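PDB 3K50: putative S41 protease from Bacteroides fragilis NCTC 9343, which probably hydrolyses peptide bonds as a serine protease of the S41 family, although its substrate and cellular role have not been established. Local coordinates for residues 64-69 against 341-346; 226-231 against 294-299. All coordinates share one frame; numbering follows the deposited sequence.

Contact 1 (64-69 against 341-346); sequences DSLLDE and RFILNL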
ATOM      1  N   ASP A  64      -8.436  -2.888 -14.140  1.00 41.91           N
ATOM      2  CA  ASP A  64      -7.820  -1.565 -14.093  1.00 42.27           C
ATOM      3  C   ASP A  64      -7.656  -1.029 -15.520  1.00 46.03           C
ATOM      4  O   ASP A  64      -7.336  -1.770 -16.465  1.00 42.41           O
ATOM      5  CB  ASP A  64      -6.465  -1.631 -13.413  1.00 44.69           C
ATOM      6  CG  ASP A  64      -6.582  -1.730 -11.902  1.00 52.79           C
ATOM      7  OD1 ASP A  64      -7.360  -0.959 -11.298  1.00 55.84           O
ATOM      8  OD2 ASP A  64      -5.893  -2.569 -11.306  1.00 66.54           O
ATOM      9  N   SER A  65      -7.872   0.267 -15.671  1.00 45.73           N
ATOM     10  CA  SER A  65      -7.749   0.903 -16.975  1.00 49.43           C
ATOM     11  C   SER A  65      -6.297   0.982 -17.392  1.00 45.76           C
ATOM     12  O   SER A  65      -5.409   1.006 -16.550  1.00 46.40           O
ATOM     13  CB  SER A  65      -8.379   2.304 -16.972  1.00 51.18           C
ATOM     14  OG  SER A  65      -9.799   2.199 -16.927  1.00 61.79           O
ATOM     15  N   LEU A  66      -6.072   0.949 -18.701  1.00 42.82           N
ATOM     16  CA  LEU A  66      -4.752   1.104 -19.245  1.00 41.97           C
ATOM     17  C   LEU A  66      -4.678   2.569 -19.630  1.00 43.70           C
ATOM     18  O   LEU A  66      -5.327   2.967 -20.578  1.00 43.67           O
ATOM     19  CB  LEU A  66      -4.578   0.229 -20.469  1.00 39.51           C
ATOM     20  CG  LEU A  66      -3.155   0.143 -21.014  1.00 42.42           C
ATOM     21  CD1 LEU A  66      -2.218  -0.574 -20.036  1.00 39.49           C
ATOM     22  CD2 LEU A  66      -3.206  -0.577 -22.330  1.00 37.56           C
ATOM     23  N   LEU A  67      -3.911   3.365 -18.898  1.00 44.43           N
ATOM     24  CA  LEU A  67      -3.793   4.802 -19.153  1.00 45.78           C
ATOM     25  C   LEU A  67      -2.458   5.164 -19.817  1.00 45.84           C
ATOM     26  O   LEU A  67      -1.451   4.513 -19.569  1.00 45.63           O
ATOM     27  CB  LEU A  67      -3.916   5.533 -17.809  1.00 47.89           C
ATOM     28  CG  LEU A  67      -5.286   5.475 -17.090  1.00 48.54           C
ATOM     29  CD1 LEU A  67      -5.175   5.573 -15.560  1.00 61.62           C
ATOM     30  CD2 LEU A  67      -6.249   6.533 -17.624  1.00 50.07           C
ATOM     31  N   ASP A  68      -2.457   6.187 -20.660  1.00 48.67           N
ATOM     32  CA  ASP A  68      -1.216   6.687 -21.266  1.00 50.81           C
ATOM     33  C   ASP A  68      -0.317   7.299 -20.196  1.00 52.75           C
ATOM     34  O   ASP A  68       0.903   7.120 -20.239  1.00 55.76           O
ATOM     35  CB  ASP A  68      -1.509   7.681 -22.392  1.00 53.28           C
ATOM     36  CG  ASP A  68      -2.015   6.991 -23.663  1.00 56.92           C
ATOM     37  OD1 ASP A  68      -1.707   5.797 -23.836  1.00 63.99           O
ATOM     38  OD2 ASP A  68      -2.695   7.630 -24.499  1.00 67.21           O
ATOM     39  N   GLU A  69      -0.918   7.999 -19.229  1.00 50.58           N
ATOM     40  CA  GLU A  69      -0.190   8.562 -18.102  1.00 48.90           C
ATOM     41  C   GLU A  69      -1.111   8.511 -16.905  1.00 44.98           C
ATOM     42  O   GLU A  69      -2.310   8.307 -17.084  1.00 42.66           O
ATOM     43  CB  GLU A  69       0.231  10.004 -18.390  1.00 48.16           C
ATOM     44  CG  GLU A  69      -0.907  10.978 -18.592  1.00 54.09           C
ATOM     45  CD  GLU A  69      -0.439  12.423 -18.835  1.00 54.95           C
ATOM     46  OE1 GLU A  69       0.790  12.692 -18.897  1.00 62.61           O
ATOM     47  OE2 GLU A  69      -1.320  13.303 -18.956  1.00 60.51           O
ATOM     48  N   ARG A 341      -7.722  -1.907 -24.248  1.00 43.57           N
ATOM     49  CA  ARG A 341      -7.094  -1.050 -23.266  1.00 44.06           C
ATOM     50  C   ARG A 341      -7.570  -1.208 -21.795  1.00 41.32           C
ATOM     51  O   ARG A 341      -7.898  -0.244 -21.138  1.00 39.37           O
ATOM     52  CB  ARG A 341      -7.213   0.419 -23.706  1.00 43.40           C
ATOM     53  CG  ARG A 341      -6.593   0.675 -25.103  1.00 53.36           C
ATOM     54  CD  ARG A 341      -6.437   2.175 -25.471  1.00 55.85           C
ATOM     55  NE  ARG A 341      -5.783   2.995 -24.428  1.00 74.41           N
ATOM     56  CZ  ARG A 341      -4.466   3.062 -24.174  1.00 77.63           C
ATOM     57  NH1 ARG A 341      -3.584   2.337 -24.864  1.00 83.75           N
ATOM     58  NH2 ARG A 341      -4.023   3.856 -23.195  1.00 72.19           N
ATOM     59  N   PHE A 342      -7.628  -2.426 -21.286  1.00 36.74           N
ATOM     60  CA  PHE A 342      -7.781  -2.579 -19.853  1.00 35.32           C
ATOM     61  C   PHE A 342      -6.818  -3.672 -19.429  1.00 33.94           C
ATOM     62  O   PHE A 342      -6.279  -4.405 -20.255  1.00 33.60           O
ATOM     63  CB  PHE A 342      -9.212  -2.902 -19.428  1.00 34.80           C
ATOM     64  CG  PHE A 342      -9.717  -4.259 -19.867  1.00 30.04           C
ATOM     65  CD1 PHE A 342      -9.547  -5.377 -19.068  1.00 35.80           C
ATOM     66  CD2 PHE A 342     -10.444  -4.382 -21.033  1.00 31.04           C
ATOM     67  CE1 PHE A 342     -10.086  -6.608 -19.439  1.00 24.14           C
ATOM     68  CE2 PHE A 342     -10.976  -5.595 -21.431  1.00 37.14           C
ATOM     69  CZ  PHE A 342     -10.802  -6.716 -20.638  1.00 30.67           C
ATOM     70  N   ILE A 343      -6.592  -3.726 -18.137  1.00 34.73           N
ATOM     71  CA  ILE A 343      -5.713  -4.705 -17.508  1.00 34.98           C
ATOM     72  C   ILE A 343      -6.564  -5.534 -16.555  1.00 33.13           C
ATOM     73  O   ILE A 343      -7.321  -4.956 -15.743  1.00 30.80           O
ATOM     74  CB  ILE A 343      -4.627  -4.051 -16.654  1.00 34.69           C
ATOM     75  CG1 ILE A 343      -3.743  -3.094 -17.476  1.00 34.59           C
ATOM     76  CG2 ILE A 343      -3.762  -5.148 -15.952  1.00 37.84           C
ATOM     77  CD1 ILE A 343      -2.916  -2.176 -16.615  1.00 36.14           C
ATOM     78  N   LEU A 344      -6.440  -6.857 -16.702  1.00 35.51           N
ATOM     79  CA  LEU A 344      -7.041  -7.870 -15.817  1.00 32.94           C
ATOM     80  C   LEU A 344      -5.963  -8.289 -14.835  1.00 33.01           C
ATOM     81  O   LEU A 344      -4.975  -8.896 -15.247  1.00 32.48           O
ATOM     82  CB  LEU A 344      -7.479  -9.100 -16.587  1.00 33.71           C
ATOM     83  CG  LEU A 344      -7.934 -10.349 -15.783  1.00 30.54           C
ATOM     84  CD1 LEU A 344      -9.039  -9.940 -14.785  1.00 32.58           C
ATOM     85  CD2 LEU A 344      -8.438 -11.471 -16.697  1.00 31.35           C
ATOM     86  N   ASN A 345      -6.100  -7.858 -13.576  1.00 31.45           N
ATOM     87  CA  ASN A 345      -5.213  -8.253 -12.492  1.00 34.30           C
ATOM     88  C   ASN A 345      -5.865  -9.508 -11.920  1.00 30.11           C
ATOM     89  O   ASN A 345      -6.865  -9.425 -11.209  1.00 35.30           O
ATOM     90  CB  ASN A 345      -5.065  -7.149 -11.468  1.00 33.41           C
ATOM     91  CG  ASN A 345      -4.185  -5.995 -11.980  1.00 43.78           C
ATOM     92  OD1 ASN A 345      -4.659  -4.879 -12.235  1.00 49.79           O
ATOM     93  ND2 ASN A 345      -2.925  -6.290 -12.193  1.00 39.16           N
ATOM     94  N   LEU A 346      -5.358 -10.666 -12.349  1.00 32.01           N
ATOM     95  CA  LEU A 346      -5.959 -11.963 -12.023  1.00 28.32           C
ATOM     96  C   LEU A 346      -5.226 -12.799 -10.976  1.00 29.98           C
ATOM     97  O   LEU A 346      -4.008 -12.877 -11.015  1.00 29.44           O
ATOM     98  CB  LEU A 346      -6.036 -12.747 -13.314  1.00 26.39           C
ATOM     99  CG  LEU A 346      -6.711 -14.131 -13.320  1.00 28.16           C
ATOM    100  CD1 LEU A 346      -8.195 -13.970 -13.140  1.00 31.35           C
ATOM    101  CD2 LEU A 346      -6.380 -14.814 -14.703  1.00 31.29           C
TER
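Leu66 reaches Arg341 and Ile343 because its CG lies anti to the backbone N (chi1 -171°), which places one methyl by Ile343 and the other by Arg341. CD1 packs on Ile343 CD1 at 3.8 Å, the two side chains crossing at about a right angle, while CD2 lies 3.9 Å from Arg341 NH1, over one face of the guanidinium. A bend at chi3 (50°) folds the arginine back along 66-68, where NH2 makes a salt bridge with Asp68 OD1 at 3.1 Å; the hydrogen bond within it is weak, with carboxylate and guanidinium planes well out of parallel. Next to these side chains along the chain is a short antiparallel pairing. Asp64 and Ile343 form a hydrogen-bonded pair, with Asp64 N to Ile343 O at 2.8 Å and Ile343 N to Asp64 O at 2.7 Å. Ser65 and Phe342 follow as a non-hydrogen-bonded pair, and Leu66 N then donates to Arg341 O at 3.3 Å from above the carbonyl plane. Asp64 OD2 makes a salt bridge with Lys62. This surface contact joins the N-terminal region to the protease domain: strand 62-65 pairs with strand 342-352, Leu66 and Ile343 also touch strand 330-336, and Leu344 turns to helices 18-26 and 45-52.

Contact 2 (226-231 against 294-299); sequences EFVLDL and YVLTTN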
ATOM      1  N   GLU A 226      17.182  -1.948  15.316  1.00 32.94           N
ATOM      2  CA  GLU A 226      15.728  -2.149  15.432  1.00 34.24           C
ATOM      3  C   GLU A 226      15.135  -1.553  14.151  1.00 30.10           C
ATOM      4  O   GLU A 226      15.777  -0.740  13.497  1.00 30.18           O
ATOM      5  CB  GLU A 226      15.086  -1.486  16.670  1.00 34.19           C
ATOM      6  CG  GLU A 226      15.543  -2.002  18.021  1.00 32.54           C
ATOM      7  CD  GLU A 226      15.059  -3.381  18.453  1.00 42.01           C
ATOM      8  OE1 GLU A 226      14.050  -3.945  17.963  1.00 38.16           O
ATOM      9  OE2 GLU A 226      15.669  -3.878  19.408  1.00 39.49           O
ATOM     10  N   PHE A 227      13.907  -1.933  13.808  1.00 30.24           N
ATOM     11  CA  PHE A 227      13.319  -1.478  12.533  1.00 30.04           C
ATOM     12  C   PHE A 227      11.770  -1.358  12.555  1.00 30.05           C
ATOM     13  O   PHE A 227      11.031  -2.234  13.021  1.00 29.69           O
ATOM     14  CB  PHE A 227      13.793  -2.407  11.405  1.00 30.13           C
ATOM     15  CG  PHE A 227      13.726  -1.809  10.023  1.00 31.27           C
ATOM     16  CD1 PHE A 227      12.525  -1.728   9.326  1.00 33.68           C
ATOM     17  CD2 PHE A 227      14.875  -1.388   9.387  1.00 37.85           C
ATOM     18  CE1 PHE A 227      12.468  -1.183   8.057  1.00 33.62           C
ATOM     19  CE2 PHE A 227      14.831  -0.865   8.119  1.00 32.50           C
ATOM     20  CZ  PHE A 227      13.643  -0.739   7.449  1.00 34.23           C
ATOM     21  N   VAL A 228      11.300  -0.224  12.047  1.00 30.59           N
ATOM     22  CA  VAL A 228       9.883   0.044  11.887  1.00 30.32           C
ATOM     23  C   VAL A 228       9.619   0.196  10.373  1.00 30.12           C
ATOM     24  O   VAL A 228      10.084   1.157   9.747  1.00 27.50           O
ATOM     25  CB  VAL A 228       9.463   1.303  12.612  1.00 31.31           C
ATOM     26  CG1 VAL A 228       7.983   1.572  12.385  1.00 24.09           C
ATOM     27  CG2 VAL A 228       9.791   1.189  14.100  1.00 24.23           C
ATOM     28  N   LEU A 229       8.954  -0.796   9.791  1.00 32.57           N
ATOM     29  CA  LEU A 229       8.567  -0.792   8.376  1.00 28.98           C
ATOM     30  C   LEU A 229       7.084  -0.328   8.275  1.00 28.50           C
ATOM     31  O   LEU A 229       6.171  -1.049   8.678  1.00 29.27           O
ATOM     32  CB  LEU A 229       8.751  -2.190   7.801  1.00 30.28           C
ATOM     33  CG  LEU A 229       8.333  -2.483   6.357  1.00 23.76           C
ATOM     34  CD1 LEU A 229       9.216  -1.815   5.367  1.00 24.72           C
ATOM     35  CD2 LEU A 229       8.326  -4.058   6.126  1.00 23.91           C
ATOM     36  N   ASP A 230       6.872   0.874   7.727  1.00 29.37           N
ATOM     37  CA  ASP A 230       5.561   1.491   7.650  1.00 31.21           C
ATOM     38  C   ASP A 230       4.903   1.133   6.301  1.00 29.56           C
ATOM     39  O   ASP A 230       5.242   1.677   5.258  1.00 28.82           O
ATOM     40  CB  ASP A 230       5.748   3.017   7.883  1.00 31.87           C
ATOM     41  CG  ASP A 230       4.459   3.760   8.069  1.00 31.59           C
ATOM     42  OD1 ASP A 230       3.385   3.212   7.759  1.00 26.12           O
ATOM     43  OD2 ASP A 230       4.509   4.915   8.567  1.00 28.63           O
ATOM     44  N   LEU A 231       3.998   0.144   6.332  1.00 29.42           N
ATOM     45  CA  LEU A 231       3.254  -0.318   5.168  1.00 27.60           C
ATOM     46  C   LEU A 231       1.778   0.104   5.260  1.00 30.84           C
ATOM     47  O   LEU A 231       0.884  -0.450   4.628  1.00 32.64           O
ATOM     48  CB  LEU A 231       3.334  -1.835   5.136  1.00 30.26           C
ATOM     49  CG  LEU A 231       4.703  -2.480   5.041  1.00 29.04           C
ATOM     50  CD1 LEU A 231       4.613  -4.065   4.983  1.00 22.71           C
ATOM     51  CD2 LEU A 231       5.494  -1.908   3.846  1.00 24.62           C
ATOM     52  N   TYR A 294       9.010  -4.230  13.449  1.00 29.27           N
ATOM     53  CA  TYR A 294       7.679  -3.647  13.755  1.00 25.91           C
ATOM     54  C   TYR A 294       7.148  -3.181  12.390  1.00 27.61           C
ATOM     55  O   TYR A 294       7.841  -2.449  11.633  1.00 30.77           O
ATOM     56  CB  TYR A 294       7.751  -2.504  14.770  1.00 23.36           C
ATOM     57  CG  TYR A 294       8.320  -2.959  16.098  1.00 29.80           C
ATOM     58  CD1 TYR A 294       9.683  -3.132  16.267  1.00 26.62           C
ATOM     59  CD2 TYR A 294       7.483  -3.297  17.168  1.00 31.99           C
ATOM     60  CE1 TYR A 294      10.210  -3.582  17.483  1.00 26.64           C
ATOM     61  CE2 TYR A 294       8.010  -3.777  18.373  1.00 31.07           C
ATOM     62  CZ  TYR A 294       9.366  -3.936  18.508  1.00 27.86           C
ATOM     63  OH  TYR A 294       9.919  -4.408  19.677  1.00 29.22           O
ATOM     64  N   VAL A 295       5.948  -3.653  12.062  1.00 29.61           N
ATOM     65  CA  VAL A 295       5.280  -3.376  10.798  1.00 27.36           C
ATOM     66  C   VAL A 295       3.982  -2.622  11.103  1.00 25.25           C
ATOM     67  O   VAL A 295       3.163  -3.069  11.918  1.00 27.96           O
ATOM     68  CB  VAL A 295       5.035  -4.675   9.986  1.00 30.75           C
ATOM     69  CG1 VAL A 295       4.312  -4.347   8.625  1.00 27.21           C
ATOM     70  CG2 VAL A 295       6.363  -5.397   9.715  1.00 26.85           C
ATOM     71  N   LEU A 296       3.888  -1.409  10.559  1.00 28.53           N
ATOM     72  CA  LEU A 296       2.697  -0.556  10.717  1.00 28.36           C
ATOM     73  C   LEU A 296       1.680  -0.830   9.607  1.00 26.94           C
ATOM     74  O   LEU A 296       2.012  -0.749   8.411  1.00 29.45           O
ATOM     75  CB  LEU A 296       3.124   0.909  10.738  1.00 26.86           C
ATOM     76  CG  LEU A 296       4.296   1.294  11.639  1.00 31.48           C
ATOM     77  CD1 LEU A 296       4.542   2.810  11.670  1.00 28.74           C
ATOM     78  CD2 LEU A 296       4.073   0.770  13.061  1.00 24.78           C
ATOM     79  N   THR A 297       0.453  -1.147  10.009  1.00 31.12           N
ATOM     80  CA  THR A 297      -0.602  -1.647   9.092  1.00 31.11           C
ATOM     81  C   THR A 297      -1.951  -0.969   9.215  1.00 28.24           C
ATOM     82  O   THR A 297      -2.227  -0.366  10.228  1.00 28.51           O
ATOM     83  CB  THR A 297      -0.840  -3.202   9.349  1.00 35.05           C
ATOM     84  OG1 THR A 297      -1.348  -3.439  10.675  1.00 29.77           O
ATOM     85  CG2 THR A 297       0.444  -3.981   9.200  1.00 28.55           C
ATOM     86  N   THR A 298      -2.739  -0.995   8.130  1.00 26.57           N
ATOM     87  CA  THR A 298      -4.138  -0.609   8.170  1.00 26.76           C
ATOM     88  C   THR A 298      -4.861  -1.573   7.251  1.00 31.85           C
ATOM     89  O   THR A 298      -4.243  -2.492   6.667  1.00 27.66           O
ATOM     90  CB  THR A 298      -4.441   0.847   7.734  1.00 34.22           C
ATOM     91  OG1 THR A 298      -4.172   1.014   6.332  1.00 30.09           O
ATOM     92  CG2 THR A 298      -3.665   1.883   8.603  1.00 26.24           C
ATOM     93  N   ASN A 299      -6.171  -1.391   7.142  1.00 30.08           N
ATOM     94  CA  ASN A 299      -6.975  -2.152   6.209  1.00 32.78           C
ATOM     95  C   ASN A 299      -6.461  -1.983   4.775  1.00 29.58           C
ATOM     96  O   ASN A 299      -6.746  -2.806   3.945  1.00 32.03           O
ATOM     97  CB  ASN A 299      -8.452  -1.736   6.232  1.00 35.96           C
ATOM     98  CG  ASN A 299      -9.191  -2.001   7.567  1.00 38.62           C
ATOM     99  OD1 ASN A 299     -10.341  -1.570   7.654  1.00 37.73           O
ATOM    100  ND2 ASN A 299      -8.576  -2.677   8.591  1.00 30.16           N
TER
HETATM  101  O   HOH W   1      12.474  -4.824  19.941  1.00 28.10           O
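Tyr294 and Leu229 exchange backbone bonds with each other's strand in a worked example of parallel pairing, in which alternate residues, here Tyr294, Leu229 and Leu296, bond through N and O to residues two apart on the partner strand. Tyr294 N donates to Phe227 O at 2.9 Å, and Tyr294 O receives Leu229 N at 2.7 Å. Leu229 O then accepts Leu296 N at 3.0 Å, tilted 28° from the carbonyl plane; the last bond, Leu231 N to Leu296 O, is weak. Side chains alternate between the faces. On the face of Val228, Tyr294, Asp230 and Leu296, Leu296 CD1 wedges between Val228 CG1 and the Asp230 carboxylate, lying 3.7 Å from Val228 CG1. Leu296 CG stands anti to its own carbonyl carbon (chi1 -47°), which carries the isopropyl end toward Val228 and Asp230. On the face of Leu229 and Val295, Val295 CG1 meets Leu231 CD1 at 3.7 Å. At the start of the pairing, Glu226 OE1 lies at the edge of the Tyr294 ring, and a water lying near the ring plane links the two, 2.7 Å from Glu226 OE1 and 2.6 Å from Tyr294 OH.

A second shell fixes the polar ends. Lys187 forms a salt bridge with Glu226 OE2, while Asp230 OD2 is held by Tyr191 OH and Arg232, which would probably stabilise a buried negative charge. The two strands are central in a six-stranded mixed sheet, consistent with the ClpP/crotonase-like core of S41 peptidases: strand 187-194 flanks 226-230, strand 317-322 flanks 292-297, and helix 388-398 packs over Val228, Tyr294 and Leu296.

Overall arrangement
The two contacts illustrate how one chain combines two long-range closures of very different span. Contact 2 joins segments 63 residues apart at their closest ends in the core of the protease domain, its centre about 11 Å from the centre of the chain; contact 1 spans 272 residues, lies on the surface with its centre about 18 Å from that of the chain, and brings an early part of the chain to strand 342-352. The sequence of contact 2 falls wholly between the two segments of contact 1. They belong to different sheets, one antiparallel and one mixed, and do not touch: their centres are about 29 Å apart and their nearest atoms about 15 Å. Neither contact includes a bound ligand.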